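Local atomic coordinates of putative aminooxidase (PDB entry 2BA9), a protein that isomerises polyunsaturated fatty acids, probably converting linoleic acid to conjugated linoleic acid, with bound flavin-adenine dinucleotide as cofactor. Residues A[30-42]-A[213-226]. Numbering follows the deposited sequence.
With FAD (flavin-adenine dinucleotide), chain D.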
# COMPACT_ATOMS: atom_id res chain seq x y z
N PHE A 30 -24.79 -11.39 -1.10
CA PHE A 30 -24.82 -11.01 0.31
C PHE A 30 -25.21 -9.52 0.41
O PHE A 30 -24.36 -8.62 0.27
CB PHE A 30 -23.45 -11.27 0.97
CG PHE A 30 -23.12 -12.75 1.13
CD1 PHE A 30 -23.40 -13.41 2.32
CD2 PHE A 30 -22.51 -13.46 0.10
CE1 PHE A 30 -23.08 -14.75 2.48
CE2 PHE A 30 -22.18 -14.82 0.25
CZ PHE A 30 -22.47 -15.46 1.44
N HIS A 31 -26.50 -9.26 0.67
CA HIS A 31 -27.04 -7.88 0.63
C HIS A 31 -27.18 -7.16 1.98
O HIS A 31 -27.54 -5.98 2.03
CB HIS A 31 -28.42 -7.88 -0.02
CG HIS A 31 -28.44 -8.48 -1.38
ND1 HIS A 31 -27.94 -7.83 -2.49
CD2 HIS A 31 -28.91 -9.68 -1.82
CE1 HIS A 31 -28.10 -8.60 -3.55
NE2 HIS A 31 -28.68 -9.73 -3.18
N ASP A 32 -26.95 -7.88 3.07
CA ASP A 32 -27.06 -7.30 4.41
C ASP A 32 -25.66 -7.06 4.97
O ASP A 32 -25.24 -7.67 5.94
CB ASP A 32 -27.88 -8.24 5.32
CG ASP A 32 -28.27 -7.60 6.63
OD1 ASP A 32 -27.76 -6.51 6.98
OD2 ASP A 32 -29.11 -8.22 7.32
N TYR A 33 -24.94 -6.15 4.33
CA TYR A 33 -23.64 -5.76 4.80
C TYR A 33 -23.70 -4.29 5.21
O TYR A 33 -24.54 -3.54 4.71
CB TYR A 33 -22.56 -5.99 3.72
CG TYR A 33 -22.73 -5.13 2.49
CD1 TYR A 33 -22.18 -3.84 2.44
CD2 TYR A 33 -23.44 -5.59 1.39
CE1 TYR A 33 -22.35 -3.04 1.31
CE2 TYR A 33 -23.61 -4.80 0.27
CZ TYR A 33 -23.06 -3.53 0.24
OH TYR A 33 -23.24 -2.76 -0.89
N THR A 34 -22.83 -3.91 6.13
CA THR A 34 -22.67 -2.52 6.55
C THR A 34 -21.18 -2.24 6.62
O THR A 34 -20.43 -3.02 7.22
CB THR A 34 -23.31 -2.27 7.94
OG1 THR A 34 -24.72 -2.48 7.87
CG2 THR A 34 -23.06 -0.83 8.42
N ILE A 35 -20.75 -1.14 6.00
CA ILE A 35 -19.36 -0.70 6.07
C ILE A 35 -19.22 0.45 7.06
O ILE A 35 -19.91 1.47 6.95
CB ILE A 35 -18.80 -0.25 4.71
CG1 ILE A 35 -18.92 -1.35 3.66
CG2 ILE A 35 -17.32 0.14 4.87
CD1 ILE A 35 -18.88 -0.81 2.20
N LEU A 36 -18.32 0.30 8.03
CA LEU A 36 -18.15 1.30 9.09
C LEU A 36 -16.79 2.02 8.97
O LEU A 36 -15.73 1.40 9.13
CB LEU A 36 -18.28 0.64 10.46
CG LEU A 36 -19.59 -0.08 10.74
CD1 LEU A 36 -19.47 -0.87 12.04
CD2 LEU A 36 -20.75 0.89 10.81
N GLU A 37 -16.86 3.33 8.70
CA GLU A 37 -15.69 4.18 8.48
C GLU A 37 -15.56 5.23 9.56
O GLU A 37 -16.52 5.93 9.87
CB GLU A 37 -15.80 4.87 7.12
CG GLU A 37 -14.79 5.96 6.86
CD GLU A 37 -13.33 5.50 6.92
OE1 GLU A 37 -12.99 4.42 6.38
OE2 GLU A 37 -12.52 6.26 7.47
N ARG A 38 -14.35 5.35 10.09
CA ARG A 38 -14.03 6.25 11.21
C ARG A 38 -14.08 7.72 10.79
O ARG A 38 -14.63 8.56 11.50
CB ARG A 38 -12.64 5.89 11.77
CG ARG A 38 -12.23 6.65 13.04
CD ARG A 38 -10.91 6.13 13.67
NE ARG A 38 -10.32 7.18 14.52
CZ ARG A 38 -9.01 7.32 14.80
NH1 ARG A 38 -8.11 6.46 14.33
NH2 ARG A 38 -8.61 8.34 15.57
N THR A 39 -13.53 8.04 9.61
CA THR A 39 -13.45 9.42 9.15
C THR A 39 -14.73 9.82 8.40
O THR A 39 -15.69 9.05 8.34
CB THR A 39 -12.26 9.63 8.19
OG1 THR A 39 -12.57 9.05 6.92
CG2 THR A 39 -10.96 9.01 8.76
N ASP A 40 -14.72 11.04 7.85
CA ASP A 40 -15.85 11.55 7.08
C ASP A 40 -15.69 11.30 5.58
O ASP A 40 -16.38 11.91 4.77
CB ASP A 40 -16.01 13.04 7.33
CG ASP A 40 -14.85 13.86 6.76
OD1 ASP A 40 -13.83 13.27 6.33
OD2 ASP A 40 -15.00 15.08 6.74
N HIS A 41 -14.79 10.38 5.22
CA HIS A 41 -14.47 10.17 3.83
C HIS A 41 -14.06 8.73 3.54
O HIS A 41 -13.78 7.94 4.45
CB HIS A 41 -13.38 11.17 3.34
CG HIS A 41 -12.08 11.06 4.08
ND1 HIS A 41 -11.79 11.80 5.21
CD2 HIS A 41 -10.98 10.30 3.84
CE1 HIS A 41 -10.58 11.49 5.64
NE2 HIS A 41 -10.06 10.60 4.82
N VAL A 42 -14.08 8.41 2.26
CA VAL A 42 -13.85 7.05 1.78
C VAL A 42 -12.67 7.06 0.79
O VAL A 42 -12.43 8.04 0.09
CB VAL A 42 -15.14 6.47 1.11
CG1 VAL A 42 -16.34 6.54 2.06
CG2 VAL A 42 -15.44 7.15 -0.22
N ASN A 213 -18.25 3.43 -3.89
CA ASN A 213 -19.10 3.62 -2.72
C ASN A 213 -20.51 3.99 -3.14
O ASN A 213 -21.47 3.36 -2.70
CB ASN A 213 -18.51 4.73 -1.83
CG ASN A 213 -19.21 4.85 -0.47
OD1 ASN A 213 -19.34 3.87 0.25
ND2 ASN A 213 -19.62 6.08 -0.11
N ALA A 214 -20.62 4.98 -4.03
CA ALA A 214 -21.90 5.38 -4.59
C ALA A 214 -22.66 4.23 -5.25
O ALA A 214 -23.85 4.11 -5.10
CB ALA A 214 -21.72 6.54 -5.57
N THR A 215 -21.96 3.35 -5.97
CA THR A 215 -22.63 2.24 -6.67
C THR A 215 -23.11 1.11 -5.73
O THR A 215 -23.90 0.26 -6.14
CB THR A 215 -21.72 1.61 -7.74
OG1 THR A 215 -20.65 0.92 -7.09
CG2 THR A 215 -21.16 2.67 -8.68
N LEU A 216 -22.60 1.09 -4.50
CA LEU A 216 -22.97 0.07 -3.52
C LEU A 216 -24.42 0.21 -3.07
O LEU A 216 -24.94 1.32 -2.92
CB LEU A 216 -22.09 0.17 -2.26
CG LEU A 216 -20.59 -0.07 -2.45
CD1 LEU A 216 -19.87 -0.02 -1.12
CD2 LEU A 216 -20.35 -1.41 -3.19
N GLU A 217 -25.04 -0.95 -2.83
CA GLU A 217 -26.37 -1.06 -2.22
C GLU A 217 -26.36 -0.37 -0.85
O GLU A 217 -27.31 0.33 -0.51
CB GLU A 217 -26.75 -2.55 -2.09
CG GLU A 217 -28.21 -2.86 -1.75
CD GLU A 217 -28.47 -4.37 -1.61
OE1 GLU A 217 -27.80 -5.17 -2.30
OE2 GLU A 217 -29.36 -4.76 -0.82
N HIS A 218 -25.28 -0.55 -0.09
CA HIS A 218 -25.10 0.14 1.19
C HIS A 218 -23.75 0.87 1.25
O HIS A 218 -22.74 0.29 1.67
CB HIS A 218 -25.22 -0.84 2.37
CG HIS A 218 -26.44 -1.70 2.32
ND1 HIS A 218 -27.66 -1.29 2.82
CD2 HIS A 218 -26.63 -2.95 1.83
CE1 HIS A 218 -28.55 -2.25 2.64
NE2 HIS A 218 -27.95 -3.27 2.04
N PRO A 219 -23.73 2.13 0.80
CA PRO A 219 -22.56 2.98 0.96
C PRO A 219 -22.06 3.06 2.41
O PRO A 219 -22.80 2.80 3.38
CB PRO A 219 -23.07 4.34 0.47
CG PRO A 219 -24.14 4.00 -0.50
CD PRO A 219 -24.82 2.82 0.09
N ALA A 220 -20.79 3.41 2.57
CA ALA A 220 -20.19 3.42 3.90
C ALA A 220 -20.94 4.36 4.85
O ALA A 220 -21.39 5.44 4.46
CB ALA A 220 -18.73 3.82 3.83
N GLU A 221 -21.09 3.89 6.09
CA GLU A 221 -21.46 4.74 7.22
C GLU A 221 -20.20 5.46 7.70
O GLU A 221 -19.21 4.81 8.02
CB GLU A 221 -22.02 3.87 8.34
CG GLU A 221 -23.22 3.04 7.92
CD GLU A 221 -24.55 3.78 8.00
OE1 GLU A 221 -24.58 5.03 7.93
OE2 GLU A 221 -25.59 3.10 8.12
N ARG A 222 -20.22 6.79 7.75
CA ARG A 222 -19.02 7.57 8.07
C ARG A 222 -19.07 8.06 9.50
O ARG A 222 -20.07 7.86 10.18
CB ARG A 222 -18.91 8.74 7.11
CG ARG A 222 -19.05 8.30 5.67
CD ARG A 222 -18.56 9.33 4.69
NE ARG A 222 -19.03 9.02 3.36
CZ ARG A 222 -18.73 9.72 2.27
NH1 ARG A 222 -17.99 10.81 2.35
NH2 ARG A 222 -19.22 9.34 1.09
N ASN A 223 -17.99 8.70 9.95
CA ASN A 223 -17.93 9.29 11.28
C ASN A 223 -18.34 8.34 12.41
O ASN A 223 -18.87 8.77 13.44
CB ASN A 223 -18.78 10.56 11.31
CG ASN A 223 -18.35 11.54 10.27
OD1 ASN A 223 -17.29 12.16 10.39
ND2 ASN A 223 -19.13 11.67 9.20
N VAL A 224 -18.06 7.05 12.21
CA VAL A 224 -18.40 6.02 13.17
C VAL A 224 -17.21 5.74 14.08
O VAL A 224 -16.21 5.15 13.66
CB VAL A 224 -18.89 4.74 12.48
CG1 VAL A 224 -19.20 3.63 13.50
CG2 VAL A 224 -20.14 5.05 11.63
N ASP A 225 -17.35 6.16 15.34
CA ASP A 225 -16.34 6.03 16.38
C ASP A 225 -16.64 4.76 17.17
O ASP A 225 -17.38 4.81 18.15
CB ASP A 225 -16.39 7.27 17.30
CG ASP A 225 -15.25 7.34 18.31
OD1 ASP A 225 -14.44 6.39 18.41
OD2 ASP A 225 -15.16 8.37 19.02
N ILE A 226 -16.09 3.65 16.71
CA ILE A 226 -16.23 2.35 17.36
C ILE A 226 -15.38 2.30 18.62
O ILE A 226 -14.15 2.40 18.55
CB ILE A 226 -15.76 1.19 16.44
CG1 ILE A 226 -16.62 1.09 15.18
CG2 ILE A 226 -15.76 -0.13 17.21
CD1 ILE A 226 -16.07 0.14 14.13
PA FAD D . -6.47 2.10 3.85
O1A FAD D . -6.32 2.66 2.47
O2A FAD D . -5.51 2.61 4.91
O5B FAD D . -7.94 2.45 4.39
C5B FAD D . -8.31 1.96 5.65
C4B FAD D . -9.62 2.58 6.09
O4B FAD D . -9.98 2.04 7.35
C3B FAD D . -9.52 4.10 6.22
O3B FAD D . -10.54 4.72 5.47
C2B FAD D . -9.63 4.34 7.71
O2B FAD D . -10.16 5.63 8.03
C1B FAD D . -10.43 3.11 8.16
N9A FAD D . -10.22 2.85 9.59
C8A FAD D . -9.02 2.71 10.25
N7A FAD D . -9.27 2.51 11.58
C5A FAD D . -10.62 2.53 11.77
C6A FAD D . -11.43 2.41 12.91
N6A FAD D . -10.91 1.84 14.04
N1A FAD D . -12.82 2.45 12.75
C2A FAD D . -13.39 2.67 11.51
N3A FAD D . -12.58 2.80 10.40
C4A FAD D . -11.22 2.76 10.52
N1 FAD D . -1.09 1.75 -3.86
C2 FAD D . -0.93 1.31 -5.16
O2 FAD D . -1.58 0.33 -5.55
N3 FAD D . -0.04 1.94 -6.00
C4 FAD D . 0.68 3.03 -5.55
O4 FAD D . 1.47 3.58 -6.34
C4X FAD D . 0.52 3.49 -4.25
N5 FAD D . 1.24 4.57 -3.76
C5X FAD D . 0.96 5.13 -2.53
C6 FAD D . 1.60 6.30 -2.12
C7 FAD D . 1.29 6.87 -0.89
C7M FAD D . 1.99 8.14 -0.50
C8 FAD D . 0.34 6.27 -0.07
C8M FAD D . -0.03 6.85 1.27
C9 FAD D . -0.29 5.10 -0.48
C9A FAD D . 0.02 4.51 -1.70
N10 FAD D . -0.59 3.31 -2.13
C10 FAD D . -0.39 2.85 -3.41
C1' FAD D . -1.16 2.35 -1.15
C2' FAD D . -2.69 2.35 -1.17
O2' FAD D . -3.22 3.67 -1.13
C3' FAD D . -3.16 1.53 0.02
O3' FAD D . -2.49 0.27 0.01
C4' FAD D . -4.67 1.35 -0.02
O4' FAD D . -5.35 2.57 0.26
C5' FAD D . -5.05 0.26 0.98
O5' FAD D . -6.43 0.27 1.20
P FAD D . -7.03 -0.35 2.57
O1P FAD D . -8.54 -0.17 2.62
O2P FAD D . -6.62 -1.79 2.64
O3P FAD D . -6.39 0.50 3.77
O HOH W 1 -22.60 0.46 4.61
O HOH W 2 -14.94 11.56 11.65
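Y33 and H218 meet in a T-shaped pair, the imidazole presenting its edge to one face of the phenol ring, with centroids 5.1 Å apart and planes at 90°. CG of Y33 sits between the backbone N and the carbonyl carbon (chi1 66°), a torsion that carries the hydroxyl across to segment 213-226, where H218 N donates a nearly straight bond of 3.1 Å to Y33 OH. E26 of helix 16-28 also bonds this hydroxyl and takes the amide of E217. At its far end the H218 ring makes a short but bent, weak bond from NE2 to H31 O. H31 ND1 in turn donates to E217 OE1 at 2.7 Å, on the syn lone pair of the carboxylate.

Strand 33-36 is an edge strand of the parallel Rossmann-type sheet that binds FAD, and residues 218-224 run along its outer side. E221 N donates to I35 O and E37 N to E221 O, a single bridge that is followed by V224 N bonding E37 O. The side chain of E37 turns instead to the cofactor: its carboxylate accepts both adenosine ribose hydroxyls, OE1 from O3B and OE2 from O2B, the usual role of the acid at the end of this strand.

Beyond the strand, the extended side chain of R222 lies alongside the 39-42 loop. Its NH1 donates to D40 O at 3.1 Å, in the guanidinium plane, while V42 CG1 lies over one guanidinium face, toward its rim, and also reaches A220 CB at 4.0 Å. Next to R222, N223 N bonds T39 O, and water 2 links the N223 amide oxygen to R38 O.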